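Local coordinates for uncharacterized protein Q64V53_BACFR (Bacteroides fragilis, PDB 2RA8) that is of unknown function but joins a WGR domain to a leucine-rich repeat domain, a make-up consistent with binding other macromolecules, at residues Asp24-Tyr29 with Gly36-Lys41; Phe246-Phe251 with Glu274-Pro279; Ser108-Thr113 with His140-Phe145. All coordinates share one frame; numbering follows the deposited sequence.

Interaction 1: Asp24-Tyr29 with Gly36-Lys41; sequences DVIVNY and GQTQVK
Tyr29 packs against the side chains of Gln37 and Gln39, on one face of an antiparallel pair of strands. Its CG sits between the backbone N and the carbonyl carbon (chi1 67°). This swings the ring across to the partner strand. Gln37 CB rests over one ring face, 3.9 Å from Tyr29 CE1. Gln39 meets the ring obliquely, its amide plane turned 59° from the ring plane, with Gln39 CD 3.5 Å from Tyr29 CE1. Val25, Val27 and Lys41 share this face. A water takes a bond from Lys41 NZ and gives a weak one to Val25 O.

Asn28 and Thr38 face each other on the other side, with Ile26 and Val40 beside them. Asn28 ND2 donates to Gln37 O at 2.6 Å. The acceptor lies in the Asn28 amide plane, but the donor stands well above the carbonyl plane. Tyr29 N reaches the same oxygen, Gln37 O, from the opposite face at 3.0 Å, so it is gripped twice. Asn28 ND2 also donates to Asp35 O in the turn, which fixes the rotation of the amide. Ile26 CG2 touches Thr38 CG2 at 4.0 Å. Paired backbone bonds join Val25 with Lys41, Val27 with Gln39 and Tyr29 with Gln37.

The two strands form a beta hairpin of the WGR domain. Strand 37-42 is an outermost strand of the sheet within this chain. Strand 13-21 flanks 24-31 on the other side, where Trp16 packs on Val27 and Tyr29. Tyr29 OH is hydrogen-bonded to Glu153 O of the second subunit, and Gln39 and Lys41 pack on its Trp158.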
ATOM      1  N   ASP A  24       5.969 -19.282  27.260  1.00 24.18           N
ATOM      2  CA  ASP A  24       5.569 -17.983  26.736  1.00 23.62           C
ATOM      3  C   ASP A  24       6.647 -17.298  25.928  1.00 26.40           C
ATOM      4  O   ASP A  24       7.822 -17.292  26.310  1.00 28.90           O
ATOM      5  CB  ASP A  24       5.160 -17.043  27.879  1.00 25.29           C
ATOM      6  CG  ASP A  24       3.870 -17.478  28.569  1.00 24.84           C
ATOM      7  OD1 ASP A  24       2.919 -17.865  27.859  1.00 31.59           O
ATOM      8  OD2 ASP A  24       3.805 -17.421  29.813  1.00 28.85           O
ATOM      9  N   VAL A  25       6.243 -16.724  24.797  1.00 26.69           N
ATOM     10  CA  VAL A  25       7.147 -15.972  23.940  1.00 23.59           C
ATOM     11  C   VAL A  25       6.727 -14.532  24.156  1.00 30.96           C
ATOM     12  O   VAL A  25       5.558 -14.178  23.948  1.00 26.50           O
ATOM     13  CB  VAL A  25       6.982 -16.339  22.445  1.00 21.42           C
ATOM     14  CG1 VAL A  25       7.838 -15.412  21.590  1.00 24.85           C
ATOM     15  CG2 VAL A  25       7.395 -17.793  22.204  1.00 23.72           C
ATOM     16  N   ILE A  26       7.668 -13.703  24.595  1.00 23.34           N
ATOM     17  CA  ILE A  26       7.389 -12.300  24.870  1.00 19.07           C
ATOM     18  C   ILE A  26       8.055 -11.358  23.888  1.00 27.72           C
ATOM     19  O   ILE A  26       9.287 -11.281  23.811  1.00 21.02           O
ATOM     20  CB  ILE A  26       7.836 -11.937  26.299  1.00 23.79           C
ATOM     21  CG1 ILE A  26       7.227 -12.932  27.294  1.00 29.84           C
ATOM     22  CG2 ILE A  26       7.413 -10.513  26.634  1.00 22.06           C
ATOM     23  CD1 ILE A  26       7.779 -12.820  28.693  1.00 45.91           C
ATOM     24  N   VAL A  27       7.228 -10.631  23.140  1.00 27.81           N
ATOM     25  CA  VAL A  27       7.691  -9.674  22.142  1.00 24.80           C
ATOM     26  C   VAL A  27       7.416  -8.264  22.613  1.00 25.20           C
ATOM     27  O   VAL A  27       6.357  -7.974  23.190  1.00 21.47           O
ATOM     28  CB  VAL A  27       6.967  -9.903  20.781  1.00 33.61           C
ATOM     29  CG1 VAL A  27       7.126  -8.694  19.885  1.00 28.46           C
ATOM     30  CG2 VAL A  27       7.532 -11.137  20.087  1.00 13.17           C
ATOM     31  N   ASN A  28       8.381  -7.384  22.367  1.00 20.27           N
ATOM     32  CA  ASN A  28       8.289  -5.976  22.730  1.00 24.08           C
ATOM     33  C   ASN A  28       8.731  -5.206  21.503  1.00 25.72           C
ATOM     34  O   ASN A  28       9.844  -5.410  21.007  1.00 30.32           O
ATOM     35  CB  ASN A  28       9.226  -5.686  23.911  1.00 19.53           C
ATOM     36  CG  ASN A  28       9.178  -4.236  24.364  1.00 18.82           C
ATOM     37  OD1 ASN A  28      10.149  -3.717  24.921  1.00 26.12           O
ATOM     38  ND2 ASN A  28       8.045  -3.580  24.149  1.00 23.25           N
ATOM     39  N   TYR A  29       7.867  -4.326  20.999  1.00 25.97           N
ATOM     40  CA  TYR A  29       8.186  -3.549  19.807  1.00 19.76           C
ATOM     41  C   TYR A  29       7.673  -2.145  19.829  1.00 18.47           C
ATOM     42  O   TYR A  29       6.627  -1.867  20.412  1.00 25.68           O
ATOM     43  CB  TYR A  29       7.630  -4.233  18.553  1.00 16.06           C
ATOM     44  CG  TYR A  29       6.117  -4.258  18.471  1.00 24.42           C
ATOM     45  CD1 TYR A  29       5.368  -5.130  19.259  1.00 21.10           C
ATOM     46  CD2 TYR A  29       5.436  -3.394  17.615  1.00 31.30           C
ATOM     47  CE1 TYR A  29       3.969  -5.139  19.197  1.00 21.68           C
ATOM     48  CE2 TYR A  29       4.039  -3.392  17.544  1.00 31.69           C
ATOM     49  CZ  TYR A  29       3.318  -4.265  18.338  1.00 32.94           C
ATOM     50  OH  TYR A  29       1.943  -4.265  18.268  1.00 34.94           O
ATOM     51  N   GLY A  36       7.379   1.178  23.832  1.00 28.88           N
ATOM     52  CA  GLY A  36       6.717   0.344  22.845  1.00 30.37           C
ATOM     53  C   GLY A  36       5.593  -0.497  23.429  1.00 32.12           C
ATOM     54  O   GLY A  36       5.108  -0.222  24.527  1.00 36.13           O
ATOM     55  N   GLN A  37       5.183  -1.523  22.690  1.00 28.49           N
ATOM     56  CA  GLN A  37       4.099  -2.410  23.113  1.00 23.89           C
ATOM     57  C   GLN A  37       4.624  -3.786  23.419  1.00 31.76           C
ATOM     58  O   GLN A  37       5.761  -4.116  23.080  1.00 26.52           O
ATOM     59  CB  GLN A  37       3.055  -2.525  22.004  1.00 34.20           C
ATOM     60  CG  GLN A  37       2.600  -1.188  21.435  1.00 23.30           C
ATOM     61  CD  GLN A  37       1.847  -1.340  20.128  1.00 30.82           C
ATOM     62  OE1 GLN A  37       2.230  -0.766  19.112  1.00 49.44           O
ATOM     63  NE2 GLN A  37       0.771  -2.116  20.148  1.00 19.22           N
ATOM     64  N   THR A  38       3.794  -4.603  24.058  1.00 25.60           N
ATOM     65  CA  THR A  38       4.190  -5.960  24.405  1.00 21.39           C
ATOM     66  C   THR A  38       3.133  -6.965  24.067  1.00 24.47           C
ATOM     67  O   THR A  38       1.951  -6.758  24.337  1.00 26.35           O
ATOM     68  CB  THR A  38       4.527  -6.074  25.903  1.00 24.73           C
ATOM     69  OG1 THR A  38       5.698  -5.296  26.182  1.00 25.28           O
ATOM     70  CG2 THR A  38       4.782  -7.528  26.288  1.00 18.16           C
ATOM     71  N   GLN A  39       3.565  -8.064  23.463  1.00 21.83           N
ATOM     72  CA  GLN A  39       2.676  -9.143  23.079  1.00 28.66           C
ATOM     73  C   GLN A  39       3.222 -10.411  23.673  1.00 30.26           C
ATOM     74  O   GLN A  39       4.424 -10.686  23.587  1.00 30.05           O
ATOM     75  CB  GLN A  39       2.606  -9.268  21.553  1.00 26.30           C
ATOM     76  CG  GLN A  39       2.172  -7.991  20.847  1.00 34.48           C
ATOM     77  CD  GLN A  39       2.104  -8.144  19.340  1.00 38.89           C
ATOM     78  OE1 GLN A  39       3.026  -8.671  18.718  1.00 57.06           O
ATOM     79  NE2 GLN A  39       1.013  -7.673  18.741  1.00 42.37           N
ATOM     80  N   VAL A  40       2.341 -11.179  24.303  1.00 30.78           N
ATOM     81  CA  VAL A  40       2.715 -12.438  24.923  1.00 22.78           C
ATOM     82  C   VAL A  40       1.915 -13.541  24.288  1.00 30.70           C
ATOM     83  O   VAL A  40       0.702 -13.418  24.089  1.00 33.64           O
ATOM     84  CB  VAL A  40       2.437 -12.400  26.425  1.00 30.07           C
ATOM     85  CG1 VAL A  40       2.972 -13.663  27.089  1.00 28.77           C
ATOM     86  CG2 VAL A  40       3.064 -11.148  27.028  1.00 24.59           C
ATOM     87  N   LYS A  41       2.587 -14.631  23.946  1.00 34.34           N
ATOM     88  CA  LYS A  41       1.914 -15.751  23.308  1.00 32.71           C
ATOM     89  C   LYS A  41       2.320 -17.030  23.972  1.00 31.79           C
ATOM     90  O   LYS A  41       3.507 -17.363  24.027  1.00 28.58           O
ATOM     91  CB  LYS A  41       2.272 -15.781  21.816  1.00 30.13           C
ATOM     92  CG  LYS A  41       1.445 -16.728  20.979  1.00 31.29           C
ATOM     93  CD  LYS A  41       1.412 -16.304  19.504  1.00 51.14           C
ATOM     94  CE  LYS A  41       2.797 -16.246  18.851  1.00 65.22           C
ATOM     95  NZ  LYS A  41       3.589 -15.007  19.162  1.00 40.85           N
TER
HETATM   96  O   HOH W   1       4.387 -13.052  20.941  1.00 33.22           O

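Interaction 2: Phe246-Phe251 with Glu274-Pro279; sequences FSKDRF and ESDILP
Two loops that lead into successive strands of the leucine-rich repeat domain meet here. Loop 246-251 precedes strand 256-260, and loop 274-279 runs from helix 265-274 towards strand 283-285. Ser275 forms an ST turn: Ser275 OG accepts from Ile277 N at 3.0 Å. Ser275 OG also donates to Phe246 O at 2.6 Å, approaching from above the carbonyl plane. With OG anti to its own backbone N (chi1 180°), Ser275 can reach across the gap while still closing its turn. A water accepts from Asp276 N and lies close to Phe246 O.

Asp276 offers one carboxylate oxygen to each of two Lys248 donors. Asp276 OD1 accepts from Lys248 N at 3.1 Å. Asp276 OD2 accepts from Lys248 NZ at 2.9 Å in a salt bridge. Both donors stand above the carboxylate plane. The lysine chain crosses the aspartate at about a right angle, and its bend at chi4 (-57°) turns NZ back to OD2. A second water donates to Asp276 OD2 and Asp249 OD2 and accepts from Ser247 OG and Asp249 N.

Ile277 fills the apolar side. Ile277 CG2 lies 4.1 Å from Phe246 CB. Ile277 CD1 reaches Phe251 CB at 4.1 Å and meets the edge of that ring. Phe246 packs on Leu257 and Ile259 of strand 256-260 and makes an edge-to-face contact with Phe272.

Lys248 is exposed, while Ile277 and the two phenylalanines are buried. Asp249 OD2 lies 4.5 Å from Asp276 OD2. The lysine and the shared water probably offset the repulsion between these carboxylates.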
ATOM      1  N   PHE A 246      26.808   1.355 -17.811  1.00 27.67           N
ATOM      2  CA  PHE A 246      27.255  -0.011 -17.579  1.00 24.40           C
ATOM      3  C   PHE A 246      28.756  -0.123 -17.810  1.00 27.08           C
ATOM      4  O   PHE A 246      29.208  -0.839 -18.703  1.00 34.64           O
ATOM      5  CB  PHE A 246      26.503  -0.964 -18.523  1.00 16.47           C
ATOM      6  CG  PHE A 246      25.020  -1.085 -18.227  1.00 15.55           C
ATOM      7  CD1 PHE A 246      24.504  -2.263 -17.687  1.00 27.83           C
ATOM      8  CD2 PHE A 246      24.147  -0.043 -18.514  1.00 25.45           C
ATOM      9  CE1 PHE A 246      23.130  -2.400 -17.441  1.00 17.11           C
ATOM     10  CE2 PHE A 246      22.776  -0.173 -18.272  1.00 17.82           C
ATOM     11  CZ  PHE A 246      22.273  -1.352 -17.739  1.00 18.20           C
ATOM     12  N   SER A 247      29.536   0.576 -16.992  1.00 28.04           N
ATOM     13  CA  SER A 247      30.989   0.570 -17.132  1.00 28.94           C
ATOM     14  C   SER A 247      31.714   0.453 -15.819  1.00 28.31           C
ATOM     15  O   SER A 247      31.537   1.284 -14.925  1.00 21.70           O
ATOM     16  CB  SER A 247      31.436   1.852 -17.842  1.00 30.25           C
ATOM     17  OG  SER A 247      32.824   2.075 -17.666  1.00 31.99           O
ATOM     18  N   LYS A 248      32.547  -0.574 -15.684  1.00 30.66           N
ATOM     19  CA  LYS A 248      33.293  -0.755 -14.450  1.00 29.87           C
ATOM     20  C   LYS A 248      34.230   0.413 -14.214  1.00 34.38           C
ATOM     21  O   LYS A 248      34.484   0.798 -13.072  1.00 27.95           O
ATOM     22  CB  LYS A 248      34.087  -2.072 -14.475  1.00 33.12           C
ATOM     23  CG  LYS A 248      35.204  -2.144 -15.504  1.00 28.76           C
ATOM     24  CD  LYS A 248      35.977  -3.452 -15.342  1.00 40.09           C
ATOM     25  CE  LYS A 248      37.239  -3.478 -16.191  1.00 52.49           C
ATOM     26  NZ  LYS A 248      36.953  -3.264 -17.634  1.00 72.65           N
ATOM     27  N   ASP A 249      34.744   0.995 -15.292  1.00 29.85           N
ATOM     28  CA  ASP A 249      35.639   2.137 -15.155  1.00 29.90           C
ATOM     29  C   ASP A 249      34.899   3.322 -14.557  1.00 27.95           C
ATOM     30  O   ASP A 249      35.461   4.084 -13.767  1.00 23.32           O
ATOM     31  CB  ASP A 249      36.237   2.533 -16.512  1.00 37.29           C
ATOM     32  CG  ASP A 249      37.214   1.499 -17.049  1.00 43.39           C
ATOM     33  OD1 ASP A 249      38.079   1.035 -16.275  1.00 56.31           O
ATOM     34  OD2 ASP A 249      37.124   1.157 -18.248  1.00 59.56           O
ATOM     35  N   ARG A 250      33.625   3.478 -14.913  1.00 19.36           N
ATOM     36  CA  ARG A 250      32.840   4.592 -14.388  1.00 19.34           C
ATOM     37  C   ARG A 250      32.450   4.394 -12.933  1.00 22.10           C
ATOM     38  O   ARG A 250      32.594   5.307 -12.112  1.00 23.43           O
ATOM     39  CB  ARG A 250      31.581   4.792 -15.231  1.00 25.08           C
ATOM     40  CG  ARG A 250      30.708   5.972 -14.786  1.00 26.56           C
ATOM     41  CD  ARG A 250      29.476   6.097 -15.668  1.00 28.73           C
ATOM     42  NE  ARG A 250      29.833   6.292 -17.068  1.00 35.24           N
ATOM     43  CZ  ARG A 250      30.280   7.437 -17.572  1.00 29.99           C
ATOM     44  NH1 ARG A 250      30.416   8.501 -16.790  1.00 25.23           N
ATOM     45  NH2 ARG A 250      30.602   7.515 -18.857  1.00 25.63           N
ATOM     46  N   PHE A 251      31.966   3.196 -12.610  1.00 13.56           N
ATOM     47  CA  PHE A 251      31.532   2.858 -11.254  1.00 18.92           C
ATOM     48  C   PHE A 251      32.294   1.643 -10.783  1.00 16.23           C
ATOM     49  O   PHE A 251      31.743   0.537 -10.715  1.00 20.65           O
ATOM     50  CB  PHE A 251      30.019   2.545 -11.260  1.00 22.43           C
ATOM     51  CG  PHE A 251      29.164   3.682 -11.763  1.00 27.66           C
ATOM     52  CD1 PHE A 251      28.234   3.475 -12.776  1.00 33.95           C
ATOM     53  CD2 PHE A 251      29.270   4.949 -11.207  1.00 19.68           C
ATOM     54  CE1 PHE A 251      27.421   4.519 -13.226  1.00 21.29           C
ATOM     55  CE2 PHE A 251      28.456   5.995 -11.656  1.00 24.10           C
ATOM     56  CZ  PHE A 251      27.535   5.773 -12.664  1.00 28.39           C
ATOM     57  N   GLU A 274      26.010  -7.769 -21.835  1.00 33.13           N
ATOM     58  CA  GLU A 274      27.130  -7.352 -22.674  1.00 33.42           C
ATOM     59  C   GLU A 274      28.089  -6.400 -22.012  1.00 38.43           C
ATOM     60  O   GLU A 274      29.102  -6.031 -22.608  1.00 39.39           O
ATOM     61  CB  GLU A 274      26.606  -6.690 -23.941  1.00 34.50           C
ATOM     62  CG  GLU A 274      25.758  -5.465 -23.662  1.00 36.05           C
ATOM     63  CD  GLU A 274      25.153  -4.869 -24.917  1.00 46.96           C
ATOM     64  OE1 GLU A 274      24.749  -5.642 -25.813  1.00 51.83           O
ATOM     65  OE2 GLU A 274      25.063  -3.627 -24.997  1.00 33.02           O
ATOM     66  N   SER A 275      27.792  -6.003 -20.778  1.00 31.49           N
ATOM     67  CA  SER A 275      28.626  -5.043 -20.056  1.00 31.93           C
ATOM     68  C   SER A 275      29.814  -5.610 -19.311  1.00 27.07           C
ATOM     69  O   SER A 275      29.824  -6.779 -18.911  1.00 29.05           O
ATOM     70  CB  SER A 275      27.753  -4.255 -19.073  1.00 30.53           C
ATOM     71  OG  SER A 275      28.518  -3.310 -18.343  1.00 48.23           O
ATOM     72  N   ASP A 276      30.826  -4.772 -19.109  1.00 28.82           N
ATOM     73  CA  ASP A 276      32.010  -5.200 -18.386  1.00 33.73           C
ATOM     74  C   ASP A 276      31.815  -4.969 -16.906  1.00 29.23           C
ATOM     75  O   ASP A 276      32.642  -5.375 -16.096  1.00 38.67           O
ATOM     76  CB  ASP A 276      33.250  -4.448 -18.893  1.00 32.65           C
ATOM     77  CG  ASP A 276      33.259  -2.983 -18.494  1.00 41.28           C
ATOM     78  OD1 ASP A 276      32.198  -2.450 -18.106  1.00 39.15           O
ATOM     79  OD2 ASP A 276      34.338  -2.363 -18.582  1.00 40.59           O
ATOM     80  N   ILE A 277      30.710  -4.325 -16.541  1.00 28.23           N
ATOM     81  CA  ILE A 277      30.428  -4.060 -15.135  1.00 22.89           C
ATOM     82  C   ILE A 277      29.781  -5.263 -14.474  1.00 30.49           C
ATOM     83  O   ILE A 277      29.966  -5.492 -13.277  1.00 27.60           O
ATOM     84  CB  ILE A 277      29.514  -2.792 -14.961  1.00 27.89           C
ATOM     85  CG1 ILE A 277      29.548  -2.315 -13.500  1.00 21.34           C
ATOM     86  CG2 ILE A 277      28.063  -3.113 -15.356  1.00 16.60           C
ATOM     87  CD1 ILE A 277      29.018  -0.895 -13.300  1.00 11.68           C
ATOM     88  N   LEU A 278      29.049  -6.059 -15.253  1.00 30.23           N
ATOM     89  CA  LEU A 278      28.347  -7.238 -14.722  1.00 27.80           C
ATOM     90  C   LEU A 278      29.150  -8.155 -13.808  1.00 30.75           C
ATOM     91  O   LEU A 278      28.658  -8.582 -12.765  1.00 26.94           O
ATOM     92  CB  LEU A 278      27.752  -8.068 -15.874  1.00 28.70           C
ATOM     93  CG  LEU A 278      27.009  -9.363 -15.491  1.00 30.22           C
ATOM     94  CD1 LEU A 278      25.873  -9.061 -14.521  1.00 26.67           C
ATOM     95  CD2 LEU A 278      26.461 -10.019 -16.743  1.00 27.19           C
ATOM     96  N   PRO A 279      30.399  -8.486 -14.177  1.00 25.87           N
ATOM     97  CA  PRO A 279      31.188  -9.367 -13.310  1.00 28.32           C
ATOM     98  C   PRO A 279      31.324  -8.951 -11.852  1.00 22.41           C
ATOM     99  O   PRO A 279      31.430  -9.806 -10.974  1.00 31.26           O
ATOM    100  CB  PRO A 279      32.536  -9.416 -14.014  1.00 33.32           C
ATOM    101  CG  PRO A 279      32.143  -9.350 -15.463  1.00 18.19           C
ATOM    102  CD  PRO A 279      31.093  -8.251 -15.457  1.00 26.69           C
TER
HETATM  103  O   HOH W   2      30.660  -2.213 -20.577  1.00 36.75           O
HETATM  104  O   HOH W   3      34.558   0.235 -18.255  1.00 31.02           O

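Interaction 3: Ser108-Thr113 with His140-Phe145; sequences SLKQIT and HFEGLF
Leu109 opens the contact, with Leu109 CB 3.6 Å from Phe141 CE1. Leu109 O lies at the edge of the His140 ring, near the ring plane, 2.9 Å from His140 NE2.

Lys110 follows. Lys110 O accepts from Glu142 N at 2.8 Å and from Gly143 N at 3.2 Å, both in the carbonyl plane. Its side chain lies beside that of Glu142, pointing the same way. The touching is done by Lys110 CG and CD along the Glu142 carboxylate, while Lys110 NZ stays 4.9 Å from Glu142 OE2.

At Gln111 the parallel pairing begins, opposite Gly143. Gln111 CG packs against Gly143 CA.

Ile112 N donates to Gly143 O, and Ile112 O accepts from Phe145 N. The side chain of Ile112 turns to the other face of the sheet. Ile112 CG2 sits over one face of the Phe141 ring, 3.9 Å from the centroid, as a CH-pi contact. His140 NE2 lies over the opposite face, offset toward the rim, so the ring is held between them. Ile112 CG2 also touches Leu144 CD1 at 3.9 Å.

Thr113 ends the walk alongside Phe145, with Thr113 OG1 3.4 Å from Phe145 CB. Strand 80-83 lies on the far side of 111-114, and Lys178 makes a cation-pi contact with Phe145.

The chemistry is that of adjacent parallel strands in a leucine-rich repeat sheet. Backbone bonds set the register, and the doubly held Lys110 O fixes the entry to the pairing. Lys110 and Glu142 probably attract each other through space without a direct salt bridge.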
ATOM      1  N   SER A 108      20.152  16.264  15.484  1.00 24.60           N
ATOM      2  CA  SER A 108      20.325  14.853  15.816  1.00 31.45           C
ATOM      3  C   SER A 108      19.938  13.887  14.724  1.00 32.76           C
ATOM      4  O   SER A 108      20.245  12.699  14.817  1.00 33.64           O
ATOM      5  CB  SER A 108      19.534  14.505  17.079  1.00 35.81           C
ATOM      6  OG  SER A 108      18.145  14.710  16.882  1.00 33.18           O
ATOM      7  N   LEU A 109      19.262  14.372  13.686  1.00 24.00           N
ATOM      8  CA  LEU A 109      18.854  13.486  12.600  1.00 23.81           C
ATOM      9  C   LEU A 109      19.968  13.201  11.639  1.00 16.80           C
ATOM     10  O   LEU A 109      20.769  14.080  11.329  1.00 22.93           O
ATOM     11  CB  LEU A 109      17.703  14.085  11.812  1.00 14.64           C
ATOM     12  CG  LEU A 109      16.404  14.327  12.577  1.00 26.01           C
ATOM     13  CD1 LEU A 109      15.403  14.959  11.624  1.00 27.00           C
ATOM     14  CD2 LEU A 109      15.864  13.021  13.145  1.00 22.77           C
ATOM     15  N   LYS A 110      20.012  11.968  11.143  1.00 17.40           N
ATOM     16  CA  LYS A 110      21.033  11.570  10.192  1.00 27.16           C
ATOM     17  C   LYS A 110      20.427  11.525   8.807  1.00 23.78           C
ATOM     18  O   LYS A 110      21.132  11.682   7.803  1.00 14.87           O
ATOM     19  CB  LYS A 110      21.585  10.199  10.555  1.00 26.45           C
ATOM     20  CG  LYS A 110      23.041  10.020  10.213  1.00 45.46           C
ATOM     21  CD  LYS A 110      23.930  10.649  11.271  1.00 43.63           C
ATOM     22  CE  LYS A 110      24.019   9.757  12.499  1.00 45.15           C
ATOM     23  NZ  LYS A 110      24.887  10.357  13.544  1.00 33.26           N
ATOM     24  N   GLN A 111      19.113  11.305   8.744  1.00 20.66           N
ATOM     25  CA  GLN A 111      18.414  11.250   7.466  1.00 19.05           C
ATOM     26  C   GLN A 111      17.224  12.153   7.470  1.00 16.16           C
ATOM     27  O   GLN A 111      16.544  12.293   8.490  1.00 17.12           O
ATOM     28  CB  GLN A 111      17.949   9.818   7.143  1.00 16.79           C
ATOM     29  CG  GLN A 111      19.080   8.876   6.776  1.00 23.60           C
ATOM     30  CD  GLN A 111      19.756   8.258   7.982  1.00 30.78           C
ATOM     31  OE1 GLN A 111      20.933   7.890   7.927  1.00 39.33           O
ATOM     32  NE2 GLN A 111      19.010   8.118   9.073  1.00 28.20           N
ATOM     33  N   ILE A 112      16.965  12.776   6.323  1.00 16.80           N
ATOM     34  CA  ILE A 112      15.837  13.673   6.182  1.00 20.20           C
ATOM     35  C   ILE A 112      15.084  13.422   4.895  1.00 16.89           C
ATOM     36  O   ILE A 112      15.681  13.153   3.848  1.00 14.04           O
ATOM     37  CB  ILE A 112      16.294  15.168   6.269  1.00 25.12           C
ATOM     38  CG1 ILE A 112      15.072  16.086   6.197  1.00 23.60           C
ATOM     39  CG2 ILE A 112      17.287  15.503   5.151  1.00 13.98           C
ATOM     40  CD1 ILE A 112      15.364  17.537   6.575  1.00 29.52           C
ATOM     41  N   THR A 113      13.759  13.480   4.986  1.00 20.10           N
ATOM     42  CA  THR A 113      12.869  13.282   3.849  1.00 26.32           C
ATOM     43  C   THR A 113      12.075  14.573   3.664  1.00 21.31           C
ATOM     44  O   THR A 113      11.531  15.109   4.629  1.00 23.89           O
ATOM     45  CB  THR A 113      11.882  12.105   4.099  1.00 22.28           C
ATOM     46  OG1 THR A 113      12.603  10.868   4.130  1.00 25.09           O
ATOM     47  CG2 THR A 113      10.826  12.045   3.013  1.00 19.19           C
ATOM     48  N   HIS A 140      25.415  18.124   8.224  1.00 22.48           N
ATOM     49  CA  HIS A 140      25.589  16.824   8.870  1.00 25.68           C
ATOM     50  C   HIS A 140      24.836  15.627   8.304  1.00 21.95           C
ATOM     51  O   HIS A 140      25.192  14.481   8.577  1.00 29.95           O
ATOM     52  CB  HIS A 140      25.257  16.932  10.372  1.00 22.20           C
ATOM     53  CG  HIS A 140      23.794  17.060  10.675  1.00 25.58           C
ATOM     54  ND1 HIS A 140      23.102  18.247  10.547  1.00 20.97           N
ATOM     55  CD2 HIS A 140      22.897  16.149  11.126  1.00 21.60           C
ATOM     56  CE1 HIS A 140      21.843  18.062  10.912  1.00 21.89           C
ATOM     57  NE2 HIS A 140      21.693  16.797  11.269  1.00 22.05           N
ATOM     58  N   PHE A 141      23.797  15.871   7.518  1.00 25.89           N
ATOM     59  CA  PHE A 141      23.002  14.771   6.979  1.00 16.06           C
ATOM     60  C   PHE A 141      23.725  13.751   6.113  1.00 16.49           C
ATOM     61  O   PHE A 141      24.589  14.087   5.298  1.00 24.93           O
ATOM     62  CB  PHE A 141      21.795  15.340   6.235  1.00 23.42           C
ATOM     63  CG  PHE A 141      20.727  15.843   7.145  1.00 18.69           C
ATOM     64  CD1 PHE A 141      19.879  14.955   7.791  1.00 25.47           C
ATOM     65  CD2 PHE A 141      20.576  17.200   7.381  1.00 19.72           C
ATOM     66  CE1 PHE A 141      18.900  15.412   8.653  1.00 18.69           C
ATOM     67  CE2 PHE A 141      19.592  17.663   8.247  1.00 22.95           C
ATOM     68  CZ  PHE A 141      18.759  16.768   8.881  1.00 28.49           C
ATOM     69  N   GLU A 142      23.366  12.484   6.307  1.00 15.19           N
ATOM     70  CA  GLU A 142      23.966  11.384   5.569  1.00 16.95           C
ATOM     71  C   GLU A 142      22.999  10.775   4.588  1.00 15.79           C
ATOM     72  O   GLU A 142      23.391  10.003   3.716  1.00 19.50           O
ATOM     73  CB  GLU A 142      24.448  10.308   6.546  1.00 10.58           C
ATOM     74  CG  GLU A 142      25.328  10.882   7.658  1.00 24.16           C
ATOM     75  CD  GLU A 142      25.917   9.826   8.555  1.00 24.37           C
ATOM     76  OE1 GLU A 142      25.306   8.742   8.672  1.00 19.62           O
ATOM     77  OE2 GLU A 142      26.980  10.090   9.154  1.00 31.09           O
ATOM     78  N   GLY A 143      21.723  11.110   4.730  1.00 21.93           N
ATOM     79  CA  GLY A 143      20.728  10.578   3.823  1.00 22.94           C
ATOM     80  C   GLY A 143      19.683  11.619   3.488  1.00 25.01           C
ATOM     81  O   GLY A 143      19.246  12.361   4.358  1.00 19.58           O
ATOM     82  N   LEU A 144      19.285  11.675   2.221  1.00 20.35           N
ATOM     83  CA  LEU A 144      18.285  12.624   1.757  1.00 21.75           C
ATOM     84  C   LEU A 144      17.307  11.975   0.804  1.00  8.91           C
ATOM     85  O   LEU A 144      17.702  11.393  -0.206  1.00 15.55           O
ATOM     86  CB  LEU A 144      18.959  13.804   1.039  1.00 24.35           C
ATOM     87  CG  LEU A 144      18.026  14.769   0.281  1.00 17.32           C
ATOM     88  CD1 LEU A 144      17.056  15.427   1.264  1.00 13.73           C
ATOM     89  CD2 LEU A 144      18.850  15.822  -0.451  1.00 21.01           C
ATOM     90  N   PHE A 145      16.020  12.066   1.129  1.00 16.83           N
ATOM     91  CA  PHE A 145      14.963  11.525   0.278  1.00 10.43           C
ATOM     92  C   PHE A 145      14.186  12.748  -0.090  1.00 19.76           C
ATOM     93  O   PHE A 145      13.388  13.244   0.696  1.00 21.49           O
ATOM     94  CB  PHE A 145      14.073  10.535   1.061  1.00 23.90           C
ATOM     95  CG  PHE A 145      12.938   9.934   0.257  1.00 16.14           C
ATOM     96  CD1 PHE A 145      12.785  10.185  -1.105  1.00 29.80           C
ATOM     97  CD2 PHE A 145      12.011   9.113   0.887  1.00 20.12           C
ATOM     98  CE1 PHE A 145      11.715   9.622  -1.821  1.00 20.43           C
ATOM     99  CE2 PHE A 145      10.941   8.545   0.177  1.00 27.54           C
ATOM    100  CZ  PHE A 145      10.797   8.802  -1.175  1.00 15.06           C
TER

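How the interactions relate
Interaction 1 is a surface contact in the antiparallel WGR sheet. Interactions 2 and 3 are partly buried and belong to the leucine-rich repeat domain. No residues are shared. Interactions 1 and 2 lie on opposite sides of the chain's centre, with centres about 48 Å apart. Interaction 3 is nearer the middle, its centre about 31 Å from that of interaction 1 and 30 Å from that of interaction 2. Interactions 1 and 3 both pair strands, antiparallel in one and parallel in the other. Interaction 2 joins loops through side chains, waters and a salt bridge. Of the three, interaction 1 alone meets the second subunit.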